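Local coordinates for deoxyhypusine synthase, putative (Entamoeba histolytica, PDB 7L9R), which probably catalyses the NAD-dependent transfer of an aminobutyl group from spermidine to a lysine of the translation factor eIF5A, forming deoxyhypusine, at residues Glu96-Gly101 with Glu126-Lys131; Lys165-Leu170 with Asp224-Thr229. All coordinates share one frame; numbering follows the deposited sequence.

Contact 1 (Glu96-Gly101 with Glu126-Lys131)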
loop_
_atom_site.group_PDB
_atom_site.type_symbol
_atom_site.label_atom_id
_atom_site.label_comp_id
_atom_site.label_asym_id
_atom_site.label_seq_id
_atom_site.Cartn_x
_atom_site.Cartn_y
_atom_site.Cartn_z
ATOM N N GLU B 96 4.352 18.130 -1.577
ATOM C CA GLU B 96 3.515 17.922 -0.396
ATOM C C GLU B 96 4.247 18.308 0.885
ATOM O O GLU B 96 3.636 18.849 1.812
ATOM C CB GLU B 96 3.040 16.463 -0.335
ATOM C CG GLU B 96 2.100 16.143 0.837
ATOM C CD GLU B 96 2.208 14.693 1.333
ATOM O OE1 GLU B 96 3.309 14.104 1.240
ATOM O OE2 GLU B 96 1.198 14.151 1.844
ATOM N N MET B 97 5.551 18.020 0.969
ATOM C CA MET B 97 6.324 18.456 2.131
ATOM C C MET B 97 6.356 19.976 2.241
ATOM O O MET B 97 6.334 20.522 3.353
ATOM C CB MET B 97 7.757 17.924 2.080
ATOM C CG MET B 97 7.951 16.630 1.348
ATOM S SD MET B 97 8.064 15.205 2.421
ATOM C CE MET B 97 6.436 15.152 3.147
ATOM N N MET B 98 6.447 20.676 1.101
ATOM C CA MET B 98 6.465 22.136 1.128
ATOM C C MET B 98 5.176 22.699 1.707
ATOM O O MET B 98 5.179 23.786 2.306
ATOM C CB MET B 98 6.690 22.687 -0.279
ATOM C CG MET B 98 8.142 22.915 -0.645
ATOM S SD MET B 98 8.844 24.346 0.198
ATOM C CE MET B 98 10.109 24.820 -0.972
ATOM N N THR B 99 4.064 21.980 1.532
ATOM C CA THR B 99 2.785 22.416 2.083
ATOM C C THR B 99 2.753 22.274 3.600
ATOM O O THR B 99 2.048 23.029 4.282
ATOM C CB THR B 99 1.651 21.623 1.432
ATOM O OG1 THR B 99 1.670 21.855 0.013
ATOM C CG2 THR B 99 0.304 22.044 1.989
ATOM N N SER B 100 3.505 21.325 4.147
ATOM C CA SER B 100 3.572 21.150 5.584
ATOM C C SER B 100 4.547 22.154 6.190
ATOM O O SER B 100 5.194 22.940 5.488
ATOM C CB SER B 100 4.006 19.730 5.920
ATOM O OG SER B 100 5.414 19.617 5.811
ATOM N N GLY B 101 4.691 22.095 7.512
ATOM C CA GLY B 101 5.666 22.928 8.190
ATOM C C GLY B 101 7.107 22.600 7.862
ATOM O O GLY B 101 7.998 23.354 8.267
ATOM N N GLU B 126 5.940 27.168 -6.028
ATOM C CA GLU B 126 4.814 28.089 -5.913
ATOM C C GLU B 126 4.239 28.090 -4.501
ATOM O O GLU B 126 3.731 29.119 -4.039
ATOM C CB GLU B 126 3.737 27.730 -6.939
ATOM C CG GLU B 126 4.231 27.751 -8.380
ATOM C CD GLU B 126 4.685 26.380 -8.876
ATOM O OE1 GLU B 126 5.392 25.670 -8.125
ATOM O OE2 GLU B 126 4.337 26.021 -10.022
ATOM N N THR B 127 4.317 26.953 -3.807
ATOM C CA THR B 127 3.892 26.893 -2.411
ATOM C C THR B 127 4.789 27.750 -1.528
ATOM O O THR B 127 4.298 28.473 -0.654
ATOM C CB THR B 127 3.895 25.440 -1.940
ATOM O OG1 THR B 127 3.016 24.684 -2.776
ATOM C CG2 THR B 127 3.450 25.311 -0.484
ATOM N N ASP B 128 6.106 27.691 -1.758
ATOM C CA ASP B 128 7.045 28.498 -0.984
ATOM C C ASP B 128 6.764 29.985 -1.169
ATOM O O ASP B 128 6.754 30.751 -0.193
ATOM C CB ASP B 128 8.473 28.139 -1.405
ATOM C CG ASP B 128 9.544 28.825 -0.563
ATOM O OD1 ASP B 128 9.436 28.823 0.687
ATOM O OD2 ASP B 128 10.520 29.338 -1.160
ATOM N N ILE B 129 6.483 30.394 -2.412
ATOM C CA ILE B 129 6.100 31.773 -2.712
ATOM C C ILE B 129 4.762 32.110 -2.064
ATOM O O ILE B 129 4.600 33.173 -1.451
ATOM C CB ILE B 129 6.043 31.987 -4.236
ATOM C CG1 ILE B 129 7.428 31.840 -4.865
ATOM C CG2 ILE B 129 5.417 33.338 -4.576
ATOM C CD1 ILE B 129 7.400 31.790 -6.386
ATOM N N MET B 130 3.780 31.216 -2.213
ATOM C CA MET B 130 2.433 31.471 -1.712
ATOM C C MET B 130 2.433 31.716 -0.208
ATOM O O MET B 130 1.713 32.592 0.286
ATOM C CB MET B 130 1.529 30.288 -2.072
ATOM C CG MET B 130 0.078 30.452 -1.683
ATOM S SD MET B 130 -0.954 29.062 -2.210
ATOM C CE MET B 130 -0.381 28.814 -3.886
ATOM N N LYS B 131 3.252 30.970 0.537
ATOM C CA LYS B 131 3.301 31.130 1.985
ATOM C C LYS B 131 3.894 32.462 2.421
ATOM O O LYS B 131 3.743 32.823 3.591
ATOM C CB LYS B 131 4.092 29.985 2.622
ATOM C CG LYS B 131 3.343 28.667 2.627
ATOM C CD LYS B 131 4.135 27.574 3.310
ATOM C CE LYS B 131 3.232 26.396 3.659
ATOM N NZ LYS B 131 3.948 25.311 4.394
#
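Lys-131 of segment 126-131 reaches across to the carbonyls that close helix 95-99. Its chain runs extended beyond CG, and NZ donates a hydrogen bond to Met-98 O at 2.9 Å, with a C=O...N angle of 145° and the donor tilted 17° from the carbonyl plane. NZ of Lys-131 makes a second, weak bond to Thr-99 O at 3.0 Å. Ser-100 O lies about as near to NZ, but at an angle too poor for a bond. Carbonyls at a helix C-terminus have no further turn of N-H groups to bind, and the helix dipole probably adds negative potential there, so a lysine ammonium, with several hydrogens to give, suits the place.

Beside this polar grip the helices meet through aliphatic groups. In the conformer given, the Met-98 chain bends about CB-CG (chi2 -73°) and CE comes 3.7 Å from Asp-128 CB; the side chain is modelled in two conformers, so this packing is tentative. The Asp-128 carboxylate turns to other partners: a salt bridge to Arg-103 and the backbone N-H groups of Val-206 and Ile-207. Thr-127 directs its methyl at the same helix end, CG2 lying 3.6 Å from Met-98 O. Its hydroxyl is bonded to Gly-123 O one turn back, which leaves the methyl for the interface. Ser-100 OG donates a 2.8 Å bond to Met-97 O and also binds Leu-102 N, where the next helix begins.

Helices that follow adjacent parallel strands, 87-93 and 117-120, pack side by side here, as in a Rossmann-like alpha/beta fold.

Contact 2 (Lys165-Leu170 with Asp224-Thr229); sequences KTKQWL and DGLFGT
Leu-226 lays CD1 against the aliphatic part of Lys-167, the side chains crossing at about a right angle. CD1 of Leu-226 sits 3.8 Å from both CG and CD of Lys-167. With CG anti to the backbone N (chi1 -173°), the leucine extends from the first turn of helix 226-237 to helix 160-179, and its other branch, CD2, comes 4.1 Å from Thr-166 CG2 and 4.2 Å from Leu-170 CD1. A branched residue is apt here because CD1 can keep to the lysine while CD2 turns mainly to Thr-166 and Leu-170.

Lys-167 bends at chi2 and chi3, so that its methylenes line the leucine while NZ forms a salt bridge with Glu-233 of helix 226-237. Thr-166 likewise offers its methyl, its hydroxyl being bonded to Leu-162 O within its own helix.

On the more buried flank, Leu-170 CD2 lies 4.1 Å from Phe-227 CD1, at the edge of the ring and near its plane. Gly-225, at the N-cap position, starts the helix that presents both Leu-226 and Phe-227.

No hydrogen bond links the segments. Cohesion therefore comes from dispersion and the exclusion of water, with the lysine's charge paired beyond the apolar patch.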
loop_
_atom_site.group_PDB
_atom_site.type_symbol
_atom_site.label_atom_id
_atom_site.label_comp_id
_atom_site.label_asym_id
_atom_site.label_seq_id
_atom_site.Cartn_x
_atom_site.Cartn_y
_atom_site.Cartn_z
ATOM N N LYS B 165 -3.324 36.012 -5.810
ATOM C CA LYS B 165 -2.137 36.824 -5.555
ATOM C C LYS B 165 -0.876 36.106 -6.023
ATOM O O LYS B 165 0.020 36.719 -6.617
ATOM C CB LYS B 165 -2.039 37.174 -4.068
ATOM N N THR B 166 -0.797 34.798 -5.781
ATOM C CA THR B 166 0.364 34.044 -6.233
ATOM C C THR B 166 0.421 33.990 -7.754
ATOM O O THR B 166 1.497 34.155 -8.342
ATOM C CB THR B 166 0.335 32.640 -5.634
ATOM O OG1 THR B 166 0.226 32.740 -4.210
ATOM C CG2 THR B 166 1.600 31.863 -6.002
ATOM N N LYS B 167 -0.727 33.762 -8.407
ATOM C CA LYS B 167 -0.761 33.724 -9.867
ATOM C C LYS B 167 -0.384 35.075 -10.463
ATOM O O LYS B 167 0.330 35.141 -11.473
ATOM C CB LYS B 167 -2.147 33.298 -10.361
ATOM C CG LYS B 167 -2.450 31.820 -10.201
ATOM C CD LYS B 167 -3.271 31.295 -11.369
ATOM C CE LYS B 167 -4.759 31.384 -11.098
ATOM N NZ LYS B 167 -5.530 30.416 -11.928
ATOM N N GLN B 168 -0.872 36.165 -9.862
ATOM C CA GLN B 168 -0.527 37.495 -10.353
ATOM C C GLN B 168 0.971 37.738 -10.246
ATOM O O GLN B 168 1.597 38.241 -11.186
ATOM C CB GLN B 168 -1.301 38.563 -9.579
ATOM N N TRP B 169 1.567 37.358 -9.114
ATOM C CA TRP B 169 3.010 37.490 -8.945
ATOM C C TRP B 169 3.762 36.692 -10.004
ATOM O O TRP B 169 4.668 37.214 -10.665
ATOM C CB TRP B 169 3.406 37.035 -7.537
ATOM C CG TRP B 169 4.819 37.370 -7.146
ATOM C CD1 TRP B 169 5.241 38.482 -6.463
ATOM C CD2 TRP B 169 5.995 36.592 -7.409
ATOM N NE1 TRP B 169 6.602 38.441 -6.292
ATOM C CE2 TRP B 169 7.090 37.292 -6.857
ATOM C CE3 TRP B 169 6.230 35.380 -8.065
ATOM C CZ2 TRP B 169 8.399 36.816 -6.938
ATOM C CZ3 TRP B 169 7.528 34.906 -8.144
ATOM C CH2 TRP B 169 8.597 35.623 -7.583
ATOM N N LEU B 170 3.403 35.417 -10.172
ATOM C CA LEU B 170 4.073 34.588 -11.171
ATOM C C LEU B 170 3.916 35.171 -12.565
ATOM O O LEU B 170 4.854 35.138 -13.370
ATOM C CB LEU B 170 3.529 33.160 -11.127
ATOM C CG LEU B 170 3.841 32.365 -9.863
ATOM C CD1 LEU B 170 3.044 31.074 -9.839
ATOM C CD2 LEU B 170 5.333 32.088 -9.772
ATOM N N ASP B 224 4.656 21.874 -14.990
ATOM C CA ASP B 224 3.482 21.039 -14.762
ATOM C C ASP B 224 2.656 21.514 -13.573
ATOM O O ASP B 224 1.593 20.950 -13.309
ATOM C CB ASP B 224 3.901 19.573 -14.557
ATOM C CG ASP B 224 2.713 18.616 -14.513
ATOM O OD1 ASP B 224 1.994 18.495 -15.531
ATOM O OD2 ASP B 224 2.502 17.977 -13.460
ATOM N N GLY B 225 3.114 22.539 -12.851
ATOM C CA GLY B 225 2.402 23.072 -11.720
ATOM C C GLY B 225 1.773 24.421 -12.006
ATOM O O GLY B 225 1.561 24.812 -13.163
ATOM N N LEU B 226 1.490 25.160 -10.928
ATOM C CA LEU B 226 0.823 26.453 -11.057
ATOM C C LEU B 226 1.600 27.392 -11.975
ATOM O O LEU B 226 0.996 28.168 -12.730
ATOM C CB LEU B 226 0.640 27.085 -9.678
ATOM C CG LEU B 226 -0.195 28.360 -9.623
ATOM C CD1 LEU B 226 -1.608 28.077 -10.109
ATOM C CD2 LEU B 226 -0.201 28.936 -8.209
ATOM N N PHE B 227 2.937 27.316 -11.945
ATOM C CA PHE B 227 3.754 28.075 -12.892
ATOM C C PHE B 227 3.332 27.804 -14.333
ATOM O O PHE B 227 3.217 28.735 -15.138
ATOM C CB PHE B 227 5.240 27.755 -12.691
ATOM C CG PHE B 227 6.173 28.640 -13.486
ATOM C CD1 PHE B 227 6.578 29.867 -12.995
ATOM C CD2 PHE B 227 6.658 28.232 -14.716
ATOM C CE1 PHE B 227 7.436 30.679 -13.723
ATOM C CE2 PHE B 227 7.511 29.034 -15.445
ATOM C CZ PHE B 227 7.898 30.264 -14.951
ATOM N N GLY B 228 3.077 26.539 -14.676
ATOM C CA GLY B 228 2.647 26.229 -16.032
ATOM C C GLY B 228 1.242 26.722 -16.321
ATOM O O GLY B 228 0.962 27.217 -17.416
ATOM N N THR B 229 0.347 26.625 -15.335
ATOM C CA THR B 229 -0.986 27.210 -15.476
ATOM C C THR B 229 -0.907 28.694 -15.813
ATOM O O THR B 229 -1.643 29.182 -16.680
ATOM C CB THR B 229 -1.789 27.009 -14.190
ATOM O OG1 THR B 229 -1.833 25.615 -13.861
ATOM C CG2 THR B 229 -3.212 27.547 -14.349
#

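Overall arrangement
Helix 124-130 ties the two contacts together: it supplies one side of contact 1 and also packs on both helices of contact 2. Glu-126 OE2 lies 2.7 Å from Phe-227 N, a probable hydrogen bond at the start of helix 226-237, while Met-130 and Ile-129 touch Thr-166 and Trp-169 of helix 160-179. Both contacts are partly buried, with centres 13 Å apart, but contact 1 is nearer the centre of the chain, about 13 Å against 21 Å. It joins helices beside the parallel sheet and combines polar and apolar links, whereas contact 2, farther out, rests on apolar atoms. Each uses a lysine differently: Lys-131 through its ammonium, Lys-167 through its methylenes.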